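Local coordinates for oxidoreductase, short chain dehydrogenase/reductase family protein (Bifidobacterium adolescentis L2-32, PDB 6OW4) that acts as an NADH-dependent 20beta-hydroxysteroid dehydrogenase of the short-chain dehydrogenase/reductase family, a class that interconverts alcohols and ketones using a nicotinamide cofactor, at residues G51-N56 against G231-G236; A125-G130 against L176-A181; S225-P230 against G282-V287. All coordinates share one frame; numbering follows the deposited sequence.

Contact 1. Residues G51-N56 against G231-G236; sequences GGLGRN and GYVWSG. With NAD (nicotinamide-adenine-dinucleotide), chain N.
Gly52 packs directly against Ser235, its CA lying 3.5 Å from the Ser235 carbonyl O in a C-H...O contact. This is the tight part: a beta carbon on Gly52 would run into that same oxygen, which is why the position takes glycine. At the N-cap position, a side chain on Gly51 would strike NAD O2A. Beside it, the branched end of Leu53 turns in, and CD2 meets Val233 CG1 at 3.7 Å, while CD1 lies against the NAD ribose at O4D. No hydrogen bond joins the two segments directly; the cofactor does the bridging. Ser235 OG, held between the backbone N and the carbonyl carbon (chi1 75°), donates to NAD O1N at 2.7 Å, and Leu53 N makes a weak hydrogen bond to O2N of the same phosphate. Val233 O accepts from the carboxamide N7N at 3.2 Å. The outer side is looser. Arg55 NH2 comes no nearer than 4.0 Å to Ser235 O; Arg55 is partly exposed, and its NE forms a salt bridge with Asp24 of the second subunit. A glycine-rich turn leading into helix 52-63 beside the diphosphate is the hallmark of the Rossmann fold, here in its short-chain dehydrogenase TGxxxGxG form.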
loop_
_atom_site.group_PDB
_atom_site.type_symbol
_atom_site.label_atom_id
_atom_site.label_comp_id
_atom_site.label_asym_id
_atom_site.label_seq_id
_atom_site.Cartn_x
_atom_site.Cartn_y
_atom_site.Cartn_z
ATOM N N GLY F 51 26.816 -1.226 -14.991
ATOM C CA GLY F 51 26.439 -2.146 -13.899
ATOM C C GLY F 51 25.674 -3.359 -14.406
ATOM O O GLY F 51 25.250 -3.347 -15.580
ATOM N N GLY F 52 25.493 -4.365 -13.542
ATOM C CA GLY F 52 24.906 -5.678 -13.877
ATOM C C GLY F 52 23.486 -5.571 -14.409
ATOM O O GLY F 52 23.222 -6.135 -15.490
ATOM N N LEU F 53 22.600 -4.887 -13.679
ATOM C CA LEU F 53 21.163 -4.731 -14.038
ATOM C C LEU F 53 21.045 -3.952 -15.351
ATOM O O LEU F 53 20.221 -4.345 -16.190
ATOM C CB LEU F 53 20.422 -3.999 -12.916
ATOM C CG LEU F 53 20.353 -4.724 -11.573
ATOM C CD1 LEU F 53 19.473 -3.962 -10.595
ATOM C CD2 LEU F 53 19.840 -6.142 -11.743
ATOM N N GLY F 54 21.839 -2.890 -15.503
ATOM C CA GLY F 54 21.819 -1.997 -16.677
ATOM C C GLY F 54 22.188 -2.724 -17.959
ATOM O O GLY F 54 21.377 -2.694 -18.905
ATOM N N ARG F 55 23.362 -3.363 -17.994
ATOM C CA ARG F 55 23.918 -4.008 -19.216
ATOM C C ARG F 55 23.072 -5.234 -19.587
ATOM O O ARG F 55 22.834 -5.431 -20.795
ATOM C CB ARG F 55 25.402 -4.346 -19.035
ATOM C CG ARG F 55 25.706 -5.478 -18.063
ATOM C CD ARG F 55 27.193 -5.529 -17.758
ATOM N NE ARG F 55 27.563 -6.643 -16.891
ATOM C CZ ARG F 55 27.998 -6.546 -15.634
ATOM N NH1 ARG F 55 28.135 -5.368 -15.045
ATOM N NH2 ARG F 55 28.301 -7.645 -14.963
ATOM N N ASN F 56 22.616 -6.012 -18.599
ATOM C CA ASN F 56 21.795 -7.234 -18.821
ATOM C C ASN F 56 20.403 -6.839 -19.335
ATOM O O ASN F 56 19.887 -7.542 -20.226
ATOM C CB ASN F 56 21.700 -8.107 -17.566
ATOM C CG ASN F 56 22.957 -8.910 -17.306
ATOM O OD1 ASN F 56 22.940 -10.136 -17.381
ATOM N ND2 ASN F 56 24.051 -8.234 -16.995
ATOM N N GLY F 231 14.682 -6.917 -5.092
ATOM C CA GLY F 231 15.197 -7.282 -3.760
ATOM C C GLY F 231 16.705 -7.428 -3.804
ATOM O O GLY F 231 17.351 -6.638 -4.515
ATOM N N TYR F 232 17.252 -8.410 -3.085
ATOM C CA TYR F 232 18.695 -8.756 -3.114
ATOM C C TYR F 232 19.005 -9.423 -4.459
ATOM O O TYR F 232 18.590 -10.580 -4.662
ATOM C CB TYR F 232 19.063 -9.636 -1.917
ATOM C CG TYR F 232 18.921 -8.955 -0.579
ATOM C CD1 TYR F 232 19.684 -7.843 -0.259
ATOM C CD2 TYR F 232 18.027 -9.419 0.373
ATOM C CE1 TYR F 232 19.563 -7.209 0.967
ATOM C CE2 TYR F 232 17.893 -8.799 1.605
ATOM C CZ TYR F 232 18.664 -7.690 1.904
ATOM O OH TYR F 232 18.541 -7.072 3.117
ATOM N N VAL F 233 19.678 -8.691 -5.354
ATOM C CA VAL F 233 20.115 -9.170 -6.700
ATOM C C VAL F 233 21.647 -9.204 -6.731
ATOM O O VAL F 233 22.268 -8.190 -6.357
ATOM C CB VAL F 233 19.560 -8.284 -7.832
ATOM C CG1 VAL F 233 19.989 -8.795 -9.200
ATOM C CG2 VAL F 233 18.046 -8.153 -7.760
ATOM N N TRP F 234 22.221 -10.329 -7.166
ATOM C CA TRP F 234 23.687 -10.534 -7.301
ATOM C C TRP F 234 24.137 -10.028 -8.678
ATOM O O TRP F 234 24.332 -10.858 -9.588
ATOM C CB TRP F 234 24.041 -12.010 -7.076
ATOM C CG TRP F 234 25.502 -12.257 -6.868
ATOM C CD1 TRP F 234 26.452 -12.443 -7.831
ATOM C CD2 TRP F 234 26.189 -12.347 -5.606
ATOM N NE1 TRP F 234 27.679 -12.639 -7.259
ATOM C CE2 TRP F 234 27.550 -12.586 -5.895
ATOM C CE3 TRP F 234 25.790 -12.248 -4.267
ATOM C CZ2 TRP F 234 28.509 -12.729 -4.891
ATOM C CZ3 TRP F 234 26.738 -12.389 -3.276
ATOM C CH2 TRP F 234 28.078 -12.626 -3.587
ATOM N N SER F 235 24.280 -8.706 -8.816
ATOM C CA SER F 235 24.615 -8.003 -10.084
ATOM C C SER F 235 26.131 -7.825 -10.220
ATOM O O SER F 235 26.575 -7.462 -11.327
ATOM C CB SER F 235 23.912 -6.674 -10.157
ATOM O OG SER F 235 24.537 -5.726 -9.307
ATOM N N GLY F 236 26.882 -8.069 -9.140
ATOM C CA GLY F 236 28.334 -7.826 -9.052
ATOM C C GLY F 236 28.665 -6.619 -8.186
ATOM O O GLY F 236 29.867 -6.345 -8.005
HETATM P PA NAD N . 25.755 -0.756 -9.886
HETATM O O1A NAD N . 26.376 0.120 -8.847
HETATM O O2A NAD N . 26.852 -1.402 -10.745
HETATM O O5B NAD N . 24.786 0.070 -10.839
HETATM C C5B NAD N . 24.628 1.479 -10.676
HETATM C C4B NAD N . 25.140 2.167 -11.974
HETATM O O4B NAD N . 24.627 3.645 -11.948
HETATM C C3B NAD N . 26.405 2.200 -12.042
HETATM O O3B NAD N . 26.903 1.678 -13.326
HETATM C C2B NAD N . 26.850 3.796 -11.900
HETATM O O2B NAD N . 28.044 4.058 -12.694
HETATM C C1B NAD N . 25.860 4.476 -12.321
HETATM N N9A NAD N . 25.824 5.797 -11.615
HETATM C C8A NAD N . 25.815 6.248 -10.340
HETATM N N7A NAD N . 25.793 7.604 -10.372
HETATM C C5A NAD N . 25.791 7.988 -11.664
HETATM C C6A NAD N . 25.772 9.262 -12.250
HETATM N N6A NAD N . 25.750 10.606 -11.773
HETATM N N1A NAD N . 25.772 9.384 -13.598
HETATM C C2A NAD N . 25.792 8.265 -14.396
HETATM N N3A NAD N . 25.810 7.001 -13.818
HETATM C C4A NAD N . 25.810 6.875 -12.449
HETATM O O3 NAD N . 24.882 -1.930 -9.132
HETATM P PN NAD N . 23.410 -2.390 -9.599
HETATM O O1N NAD N . 22.979 -3.543 -8.738
HETATM O O2N NAD N . 23.457 -2.823 -11.066
HETATM O O5D NAD N . 22.391 -1.181 -9.381
HETATM C C5D NAD N . 21.625 -0.662 -10.458
HETATM C C4D NAD N . 20.356 0.031 -9.897
HETATM O O4D NAD N . 19.607 -0.847 -9.288
HETATM C C3D NAD N . 20.721 1.079 -8.861
HETATM O O3D NAD N . 19.979 2.212 -9.065
HETATM C C2D NAD N . 20.357 0.417 -7.499
HETATM O O2D NAD N . 20.053 1.502 -6.524
HETATM C C1D NAD N . 19.336 -0.318 -7.781
HETATM N N1N NAD N . 19.151 -1.479 -6.904
HETATM C C2N NAD N . 20.044 -2.543 -6.934
HETATM C C3N NAD N . 19.855 -3.650 -6.092
HETATM C C7N NAD N . 20.845 -4.839 -6.105
HETATM O O7N NAD N . 21.012 -5.496 -5.094
HETATM N N7N NAD N . 21.565 -5.184 -7.283
HETATM C C4N NAD N . 18.771 -3.685 -5.235
HETATM C C5N NAD N . 17.874 -2.628 -5.205
HETATM C C6N NAD N . 18.067 -1.529 -6.052
#

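Contact 2. Residues A125-G130 against L176-A181; sequences AFLNAG and LIFTAA. Unlike the reference sequence in segment 176-181: Ala181 (reference Ser). With NAD (nicotinamide-adenine-dinucleotide), chain N.
Ile177 N donates to Ala125 O at 2.9 Å in an almost perfectly straight bond, part of a parallel ladder. Leu127 N then donates to Ile177 O at 2.8 Å, and Thr179 N reaches back to Leu127 O in a weak bond of 3.4 Å. Apolar contacts fill both faces of this pair. On one, Phe126 CD1 rests on Ile177 CG2 at 3.7 Å; on the other, Leu127 CD1 lies over a face of the Phe178 ring, although the modelled closeness there is doubtful. Bulky hydrocarbon residues suit strands covered on both sides. Polar bonding takes over at the carboxyl ends. Thr179 OG1, anti to its carbonyl carbon (chi1 -51°), donates to a lone pair of Asn128 OD1 at 2.9 Å, tying the buried amide to the next strand. Cofactor contacts follow: Asn128 O accepts from ribose O3D at 2.7 Å, Thr179 CG2 touches the ribose, and CB of Ala181, an alanine where the reference sequence has a serine, lies 3.7 Å from nicotinamide C5N. Gly130 completes the Asn-Ala-Gly motif of this family, where a beta carbon would strike O3D. The pair occupies the middle of the sheet, between strands 42-47 and 223-230; helix 142-170 packs on the face of Ala125 and Leu127, and helix 198-217 presses on Phe178.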
loop_
_atom_site.group_PDB
_atom_site.type_symbol
_atom_site.label_atom_id
_atom_site.label_comp_id
_atom_site.label_asym_id
_atom_site.label_seq_id
_atom_site.Cartn_x
_atom_site.Cartn_y
_atom_site.Cartn_z
ATOM N N ALA F 125 12.844 4.094 -22.118
ATOM C CA ALA F 125 13.967 4.554 -21.272
ATOM C C ALA F 125 13.983 3.731 -19.981
ATOM O O ALA F 125 12.950 3.704 -19.286
ATOM C CB ALA F 125 13.837 6.030 -20.994
ATOM N N PHE F 126 15.102 3.062 -19.700
ATOM C CA PHE F 126 15.356 2.345 -18.426
ATOM C C PHE F 126 16.274 3.214 -17.563
ATOM O O PHE F 126 17.505 3.188 -17.755
ATOM C CB PHE F 126 15.922 0.946 -18.684
ATOM C CG PHE F 126 16.125 0.111 -17.444
ATOM C CD1 PHE F 126 15.245 0.189 -16.374
ATOM C CD2 PHE F 126 17.192 -0.769 -17.351
ATOM C CE1 PHE F 126 15.436 -0.582 -15.239
ATOM C CE2 PHE F 126 17.381 -1.542 -16.216
ATOM C CZ PHE F 126 16.504 -1.445 -15.162
ATOM N N LEU F 127 15.671 3.969 -16.643
ATOM C CA LEU F 127 16.345 4.996 -15.808
ATOM C C LEU F 127 16.838 4.313 -14.528
ATOM O O LEU F 127 16.192 4.458 -13.471
ATOM C CB LEU F 127 15.346 6.128 -15.552
ATOM C CG LEU F 127 14.649 6.641 -16.813
ATOM C CD1 LEU F 127 13.289 7.232 -16.493
ATOM C CD2 LEU F 127 15.519 7.647 -17.545
ATOM N N ASN F 128 17.951 3.587 -14.658
ATOM C CA ASN F 128 18.453 2.578 -13.688
ATOM C C ASN F 128 19.573 3.177 -12.827
ATOM O O ASN F 128 19.748 2.706 -11.688
ATOM C CB ASN F 128 18.901 1.316 -14.434
ATOM C CG ASN F 128 19.627 0.318 -13.558
ATOM O OD1 ASN F 128 19.018 -0.312 -12.697
ATOM N ND2 ASN F 128 20.923 0.161 -13.782
ATOM N N ALA F 129 20.307 4.170 -13.341
ATOM C CA ALA F 129 21.420 4.844 -12.629
ATOM C C ALA F 129 20.997 5.153 -11.189
ATOM O O ALA F 129 19.936 5.782 -10.999
ATOM C CB ALA F 129 21.830 6.099 -13.359
ATOM N N GLY F 130 21.793 4.701 -10.218
ATOM C CA GLY F 130 21.596 4.955 -8.777
ATOM C C GLY F 130 22.832 4.570 -7.985
ATOM O O GLY F 130 23.754 3.983 -8.587
ATOM N N LEU F 176 8.448 4.234 -19.925
ATOM C CA LEU F 176 9.459 4.627 -18.909
ATOM C C LEU F 176 9.521 3.540 -17.835
ATOM O O LEU F 176 8.460 3.218 -17.270
ATOM C CB LEU F 176 9.072 5.974 -18.293
ATOM C CG LEU F 176 8.795 7.106 -19.280
ATOM C CD1 LEU F 176 8.236 8.319 -18.555
ATOM C CD2 LEU F 176 10.053 7.475 -20.055
ATOM N N ILE F 177 10.715 2.994 -17.582
ATOM C CA ILE F 177 10.978 2.026 -16.476
ATOM C C ILE F 177 12.015 2.649 -15.535
ATOM O O ILE F 177 13.175 2.812 -15.951
ATOM C CB ILE F 177 11.434 0.650 -17.009
ATOM C CG1 ILE F 177 10.484 0.103 -18.081
ATOM C CG2 ILE F 177 11.605 -0.333 -15.862
ATOM C CD1 ILE F 177 10.920 0.384 -19.502
ATOM N N PHE F 178 11.594 2.991 -14.318
ATOM C CA PHE F 178 12.455 3.541 -13.242
ATOM C C PHE F 178 12.824 2.403 -12.287
ATOM O O PHE F 178 11.909 1.706 -11.822
ATOM C CB PHE F 178 11.726 4.657 -12.489
ATOM C CG PHE F 178 11.372 5.876 -13.305
ATOM C CD1 PHE F 178 10.317 5.853 -14.205
ATOM C CD2 PHE F 178 12.069 7.062 -13.142
ATOM C CE1 PHE F 178 9.986 6.982 -14.940
ATOM C CE2 PHE F 178 11.734 8.192 -13.872
ATOM C CZ PHE F 178 10.695 8.149 -14.773
ATOM N N THR F 179 14.115 2.217 -12.009
ATOM C CA THR F 179 14.605 1.257 -10.984
ATOM C C THR F 179 14.404 1.881 -9.599
ATOM O O THR F 179 15.096 2.870 -9.290
ATOM C CB THR F 179 16.066 0.856 -11.225
ATOM O OG1 THR F 179 16.200 0.430 -12.580
ATOM C CG2 THR F 179 16.523 -0.256 -10.308
ATOM N N ALA F 180 13.464 1.341 -8.819
ATOM C CA ALA F 180 13.234 1.685 -7.397
ATOM C C ALA F 180 14.024 0.695 -6.531
ATOM O O ALA F 180 15.142 0.326 -6.941
ATOM C CB ALA F 180 11.754 1.674 -7.095
ATOM N N ALA F 181 13.476 0.302 -5.377
ATOM C CA ALA F 181 14.023 -0.745 -4.483
ATOM C C ALA F 181 13.005 -1.050 -3.379
ATOM O O ALA F 181 12.040 -0.268 -3.226
ATOM C CB ALA F 181 15.341 -0.306 -3.894
HETATM P PA NAD N . 25.755 -0.756 -9.886
HETATM O O1A NAD N . 26.376 0.120 -8.847
HETATM O O2A NAD N . 26.852 -1.402 -10.745
HETATM O O5B NAD N . 24.786 0.070 -10.839
HETATM C C5B NAD N . 24.628 1.479 -10.676
HETATM C C4B NAD N . 25.140 2.167 -11.974
HETATM O O4B NAD N . 24.627 3.645 -11.948
HETATM C C3B NAD N . 26.405 2.200 -12.042
HETATM O O3B NAD N . 26.903 1.678 -13.326
HETATM C C2B NAD N . 26.850 3.796 -11.900
HETATM O O2B NAD N . 28.044 4.058 -12.694
HETATM C C1B NAD N . 25.860 4.476 -12.321
HETATM N N9A NAD N . 25.824 5.797 -11.615
HETATM C C8A NAD N . 25.815 6.248 -10.340
HETATM N N7A NAD N . 25.793 7.604 -10.372
HETATM C C5A NAD N . 25.791 7.988 -11.664
HETATM C C6A NAD N . 25.772 9.262 -12.250
HETATM N N6A NAD N . 25.750 10.606 -11.773
HETATM N N1A NAD N . 25.772 9.384 -13.598
HETATM C C2A NAD N . 25.792 8.265 -14.396
HETATM N N3A NAD N . 25.810 7.001 -13.818
HETATM C C4A NAD N . 25.810 6.875 -12.449
HETATM O O3 NAD N . 24.882 -1.930 -9.132
HETATM P PN NAD N . 23.410 -2.390 -9.599
HETATM O O1N NAD N . 22.979 -3.543 -8.738
HETATM O O2N NAD N . 23.457 -2.823 -11.066
HETATM O O5D NAD N . 22.391 -1.181 -9.381
HETATM C C5D NAD N . 21.625 -0.662 -10.458
HETATM C C4D NAD N . 20.356 0.031 -9.897
HETATM O O4D NAD N . 19.607 -0.847 -9.288
HETATM C C3D NAD N . 20.721 1.079 -8.861
HETATM O O3D NAD N . 19.979 2.212 -9.065
HETATM C C2D NAD N . 20.357 0.417 -7.499
HETATM O O2D NAD N . 20.053 1.502 -6.524
HETATM C C1D NAD N . 19.336 -0.318 -7.781
HETATM N N1N NAD N . 19.151 -1.479 -6.904
HETATM C C2N NAD N . 20.044 -2.543 -6.934
HETATM C C3N NAD N . 19.855 -3.650 -6.092
HETATM C C7N NAD N . 20.845 -4.839 -6.105
HETATM O O7N NAD N . 21.012 -5.496 -5.094
HETATM N N7N NAD N . 21.565 -5.184 -7.283
HETATM C C4N NAD N . 18.771 -3.685 -5.235
HETATM C C5N NAD N . 17.874 -2.628 -5.205
HETATM C C6N NAD N . 18.067 -1.529 -6.052
#

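Contact 3. Residues S225-P230 against G282-V287; sequences SNTISP and GTDIRV. With NAD (nicotinamide-adenine-dinucleotide), chain N.
Asp284 lays its carboxylate across the hydroxyls of Thr227 and Ser229, two residues on the same face of the neighbouring strand. The two strands run parallel at the end of the Rossmann sheet, 284-287 being the outermost strand within this chain. With CG anti to the backbone N (chi1 179°), the carboxylate leans across to strand 225-230 and brings OD1 between both donors. Thr227 OG1 meets OD1 from the anti side at 2.6 Å, and Ser229 OG meets it from the syn side at 2.7 Å; both stand out of the carboxylate plane on one and the same face. Two hydroxyls thus grip one oxygen, and threonine and serine suit their places because each carries a hydroxyl one bond from CB, close enough to reach the acid. Without the carboxylate, as with an alanine here, both hydroxyls would probably lose their shared acceptor and be free to turn. Between the backbones runs a regular ladder, for example Ile285 N to Thr227 O at 3.0 Å. Before it, Gly282 N donates to Ser225 O at 2.7 Å, its residue holding a positive phi that glycine adopts easily, and Asn226 OD1 takes Thr283 N at 3.2 Å while its ND2 serves Val280 O. The other face is apolar: Ile228 CG2 and Val287 CG2 lie side by side at 4.0 Å against helix 262-273, and Ile285 packs on Ile285 of the second subunit. Pro230 costs this pairing nothing, since the N-H groups that strand 225-230 turns toward 284-287 come from Thr227 and Ser229. At the cofactor end of the strand, the Pro230 ring presses CG to within 3.8 Å of nicotinamide C5N.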
loop_
_atom_site.group_PDB
_atom_site.type_symbol
_atom_site.label_atom_id
_atom_site.label_comp_id
_atom_site.label_asym_id
_atom_site.label_seq_id
_atom_site.Cartn_x
_atom_site.Cartn_y
_atom_site.Cartn_z
ATOM N N SER F 225 4.519 4.673 -17.602
ATOM C CA SER F 225 5.587 4.871 -16.588
ATOM C C SER F 225 5.383 3.885 -15.438
ATOM O O SER F 225 4.341 3.972 -14.761
ATOM C CB SER F 225 5.611 6.292 -16.085
ATOM O OG SER F 225 6.658 6.479 -15.141
ATOM N N ASN F 226 6.347 2.987 -15.233
ATOM C CA ASN F 226 6.297 1.938 -14.182
ATOM C C ASN F 226 7.657 1.866 -13.485
ATOM O O ASN F 226 8.644 2.372 -14.050
ATOM C CB ASN F 226 5.893 0.581 -14.761
ATOM C CG ASN F 226 4.483 0.580 -15.311
ATOM O OD1 ASN F 226 3.517 0.641 -14.551
ATOM N ND2 ASN F 226 4.356 0.510 -16.627
ATOM N N THR F 227 7.685 1.255 -12.300
ATOM C CA THR F 227 8.910 1.019 -11.499
ATOM C C THR F 227 9.137 -0.484 -11.325
ATOM O O THR F 227 8.150 -1.244 -11.305
ATOM C CB THR F 227 8.824 1.707 -10.134
ATOM O OG1 THR F 227 7.668 1.200 -9.469
ATOM C CG2 THR F 227 8.739 3.211 -10.245
ATOM N N ILE F 228 10.406 -0.874 -11.211
ATOM C CA ILE F 228 10.852 -2.230 -10.789
ATOM C C ILE F 228 11.544 -2.071 -9.433
ATOM O O ILE F 228 12.475 -1.252 -9.344
ATOM C CB ILE F 228 11.770 -2.857 -11.855
ATOM C CG1 ILE F 228 11.064 -2.935 -13.212
ATOM C CG2 ILE F 228 12.280 -4.220 -11.407
ATOM C CD1 ILE F 228 11.959 -3.369 -14.347
ATOM N N SER F 229 11.075 -2.801 -8.419
ATOM C CA SER F 229 11.611 -2.782 -7.034
ATOM C C SER F 229 12.342 -4.091 -6.762
ATOM O O SER F 229 11.809 -4.972 -6.087
ATOM C CB SER F 229 10.508 -2.544 -6.040
ATOM O OG SER F 229 9.961 -1.247 -6.208
ATOM N N PRO F 230 13.580 -4.269 -7.282
ATOM C CA PRO F 230 14.328 -5.502 -7.055
ATOM C C PRO F 230 14.668 -5.670 -5.568
ATOM O O PRO F 230 14.876 -4.674 -4.897
ATOM C CB PRO F 230 15.598 -5.337 -7.904
ATOM C CG PRO F 230 15.751 -3.842 -8.065
ATOM C CD PRO F 230 14.339 -3.297 -8.086
ATOM N N GLY F 282 1.821 3.328 -14.085
ATOM C CA GLY F 282 1.692 3.956 -12.757
ATOM C C GLY F 282 1.660 2.936 -11.631
ATOM O O GLY F 282 1.085 3.252 -10.573
ATOM N N THR F 283 2.267 1.762 -11.839
ATOM C CA THR F 283 2.369 0.683 -10.821
ATOM C C THR F 283 3.828 0.234 -10.680
ATOM O O THR F 283 4.687 0.721 -11.441
ATOM C CB THR F 283 1.437 -0.491 -11.151
ATOM O OG1 THR F 283 1.410 -1.338 -10.004
ATOM C CG2 THR F 283 1.863 -1.283 -12.369
ATOM N N ASP F 284 4.076 -0.662 -9.723
ATOM C CA ASP F 284 5.413 -1.209 -9.387
ATOM C C ASP F 284 5.377 -2.731 -9.543
ATOM O O ASP F 284 4.346 -3.334 -9.201
ATOM C CB ASP F 284 5.810 -0.835 -7.958
ATOM C CG ASP F 284 7.162 -1.386 -7.543
ATOM O OD1 ASP F 284 8.155 -1.091 -8.240
ATOM O OD2 ASP F 284 7.208 -2.118 -6.533
ATOM N N ILE F 285 6.467 -3.321 -10.033
ATOM C CA ILE F 285 6.673 -4.798 -10.062
ATOM C C ILE F 285 7.873 -5.116 -9.163
ATOM O O ILE F 285 9.010 -4.764 -9.538
ATOM C CB ILE F 285 6.839 -5.312 -11.507
ATOM C CG1 ILE F 285 5.676 -4.848 -12.391
ATOM C CG2 ILE F 285 7.002 -6.827 -11.522
ATOM C CD1 ILE F 285 5.630 -5.476 -13.768
ATOM N N ARG F 286 7.610 -5.728 -8.005
ATOM C CA ARG F 286 8.648 -6.191 -7.049
ATOM C C ARG F 286 9.234 -7.506 -7.571
ATOM O O ARG F 286 8.448 -8.405 -7.924
ATOM C CB ARG F 286 8.059 -6.354 -5.645
ATOM C CG ARG F 286 7.440 -5.078 -5.093
ATOM C CD ARG F 286 6.987 -5.196 -3.651
ATOM N NE ARG F 286 5.984 -4.186 -3.331
ATOM C CZ ARG F 286 5.511 -3.936 -2.113
ATOM N NH1 ARG F 286 5.951 -4.619 -1.070
ATOM N NH2 ARG F 286 4.599 -2.996 -1.938
ATOM N N VAL F 287 10.565 -7.593 -7.630
ATOM C CA VAL F 287 11.325 -8.804 -8.058
ATOM C C VAL F 287 12.311 -9.142 -6.933
ATOM O O VAL F 287 13.505 -8.824 -7.077
ATOM C CB VAL F 287 12.023 -8.568 -9.412
ATOM C CG1 VAL F 287 12.600 -9.851 -9.986
ATOM C CG2 VAL F 287 11.087 -7.915 -10.419
HETATM P PA NAD N . 25.755 -0.756 -9.886
HETATM O O1A NAD N . 26.376 0.120 -8.847
HETATM O O2A NAD N . 26.852 -1.402 -10.745
HETATM O O5B NAD N . 24.786 0.070 -10.839
HETATM C C5B NAD N . 24.628 1.479 -10.676
HETATM C C4B NAD N . 25.140 2.167 -11.974
HETATM O O4B NAD N . 24.627 3.645 -11.948
HETATM C C3B NAD N . 26.405 2.200 -12.042
HETATM O O3B NAD N . 26.903 1.678 -13.326
HETATM C C2B NAD N . 26.850 3.796 -11.900
HETATM O O2B NAD N . 28.044 4.058 -12.694
HETATM C C1B NAD N . 25.860 4.476 -12.321
HETATM N N9A NAD N . 25.824 5.797 -11.615
HETATM C C8A NAD N . 25.815 6.248 -10.340
HETATM N N7A NAD N . 25.793 7.604 -10.372
HETATM C C5A NAD N . 25.791 7.988 -11.664
HETATM C C6A NAD N . 25.772 9.262 -12.250
HETATM N N6A NAD N . 25.750 10.606 -11.773
HETATM N N1A NAD N . 25.772 9.384 -13.598
HETATM C C2A NAD N . 25.792 8.265 -14.396
HETATM N N3A NAD N . 25.810 7.001 -13.818
HETATM C C4A NAD N . 25.810 6.875 -12.449
HETATM O O3 NAD N . 24.882 -1.930 -9.132
HETATM P PN NAD N . 23.410 -2.390 -9.599
HETATM O O1N NAD N . 22.979 -3.543 -8.738
HETATM O O2N NAD N . 23.457 -2.823 -11.066
HETATM O O5D NAD N . 22.391 -1.181 -9.381
HETATM C C5D NAD N . 21.625 -0.662 -10.458
HETATM C C4D NAD N . 20.356 0.031 -9.897
HETATM O O4D NAD N . 19.607 -0.847 -9.288
HETATM C C3D NAD N . 20.721 1.079 -8.861
HETATM O O3D NAD N . 19.979 2.212 -9.065
HETATM C C2D NAD N . 20.357 0.417 -7.499
HETATM O O2D NAD N . 20.053 1.502 -6.524
HETATM C C1D NAD N . 19.336 -0.318 -7.781
HETATM N N1N NAD N . 19.151 -1.479 -6.904
HETATM C C2N NAD N . 20.044 -2.543 -6.934
HETATM C C3N NAD N . 19.855 -3.650 -6.092
HETATM C C7N NAD N . 20.845 -4.839 -6.105
HETATM O O7N NAD N . 21.012 -5.496 -5.094
HETATM N N7N NAD N . 21.565 -5.184 -7.283
HETATM C C4N NAD N . 18.771 -3.685 -5.235
HETATM C C5N NAD N . 17.874 -2.628 -5.205
HETATM C C6N NAD N . 18.067 -1.529 -6.052
HETATM O O HOH W 1 4.646 3.831 -11.292
#

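Overall arrangement
The contacts form one edge-to-centre slice of the parallel sheet and its cofactor rim. Contacts 2 and 3 share it as neighbours, their centres about 9 Å apart, because strands 174-179 and 223-230 lie side by side; they follow one another along the chain. Contact 1 lies at the carboxyl ends of the strands, about 12 Å from contact 2 and 16 Å from contact 3 between centres. It joins the glycine-rich turn to the loop after strand 223-230, so it spans contact 2 in sequence and alternates with contact 3. All three touch NAD, while contacts 1 and 3 also reach the second subunit, so the cofactor pocket lies close to the subunit interface.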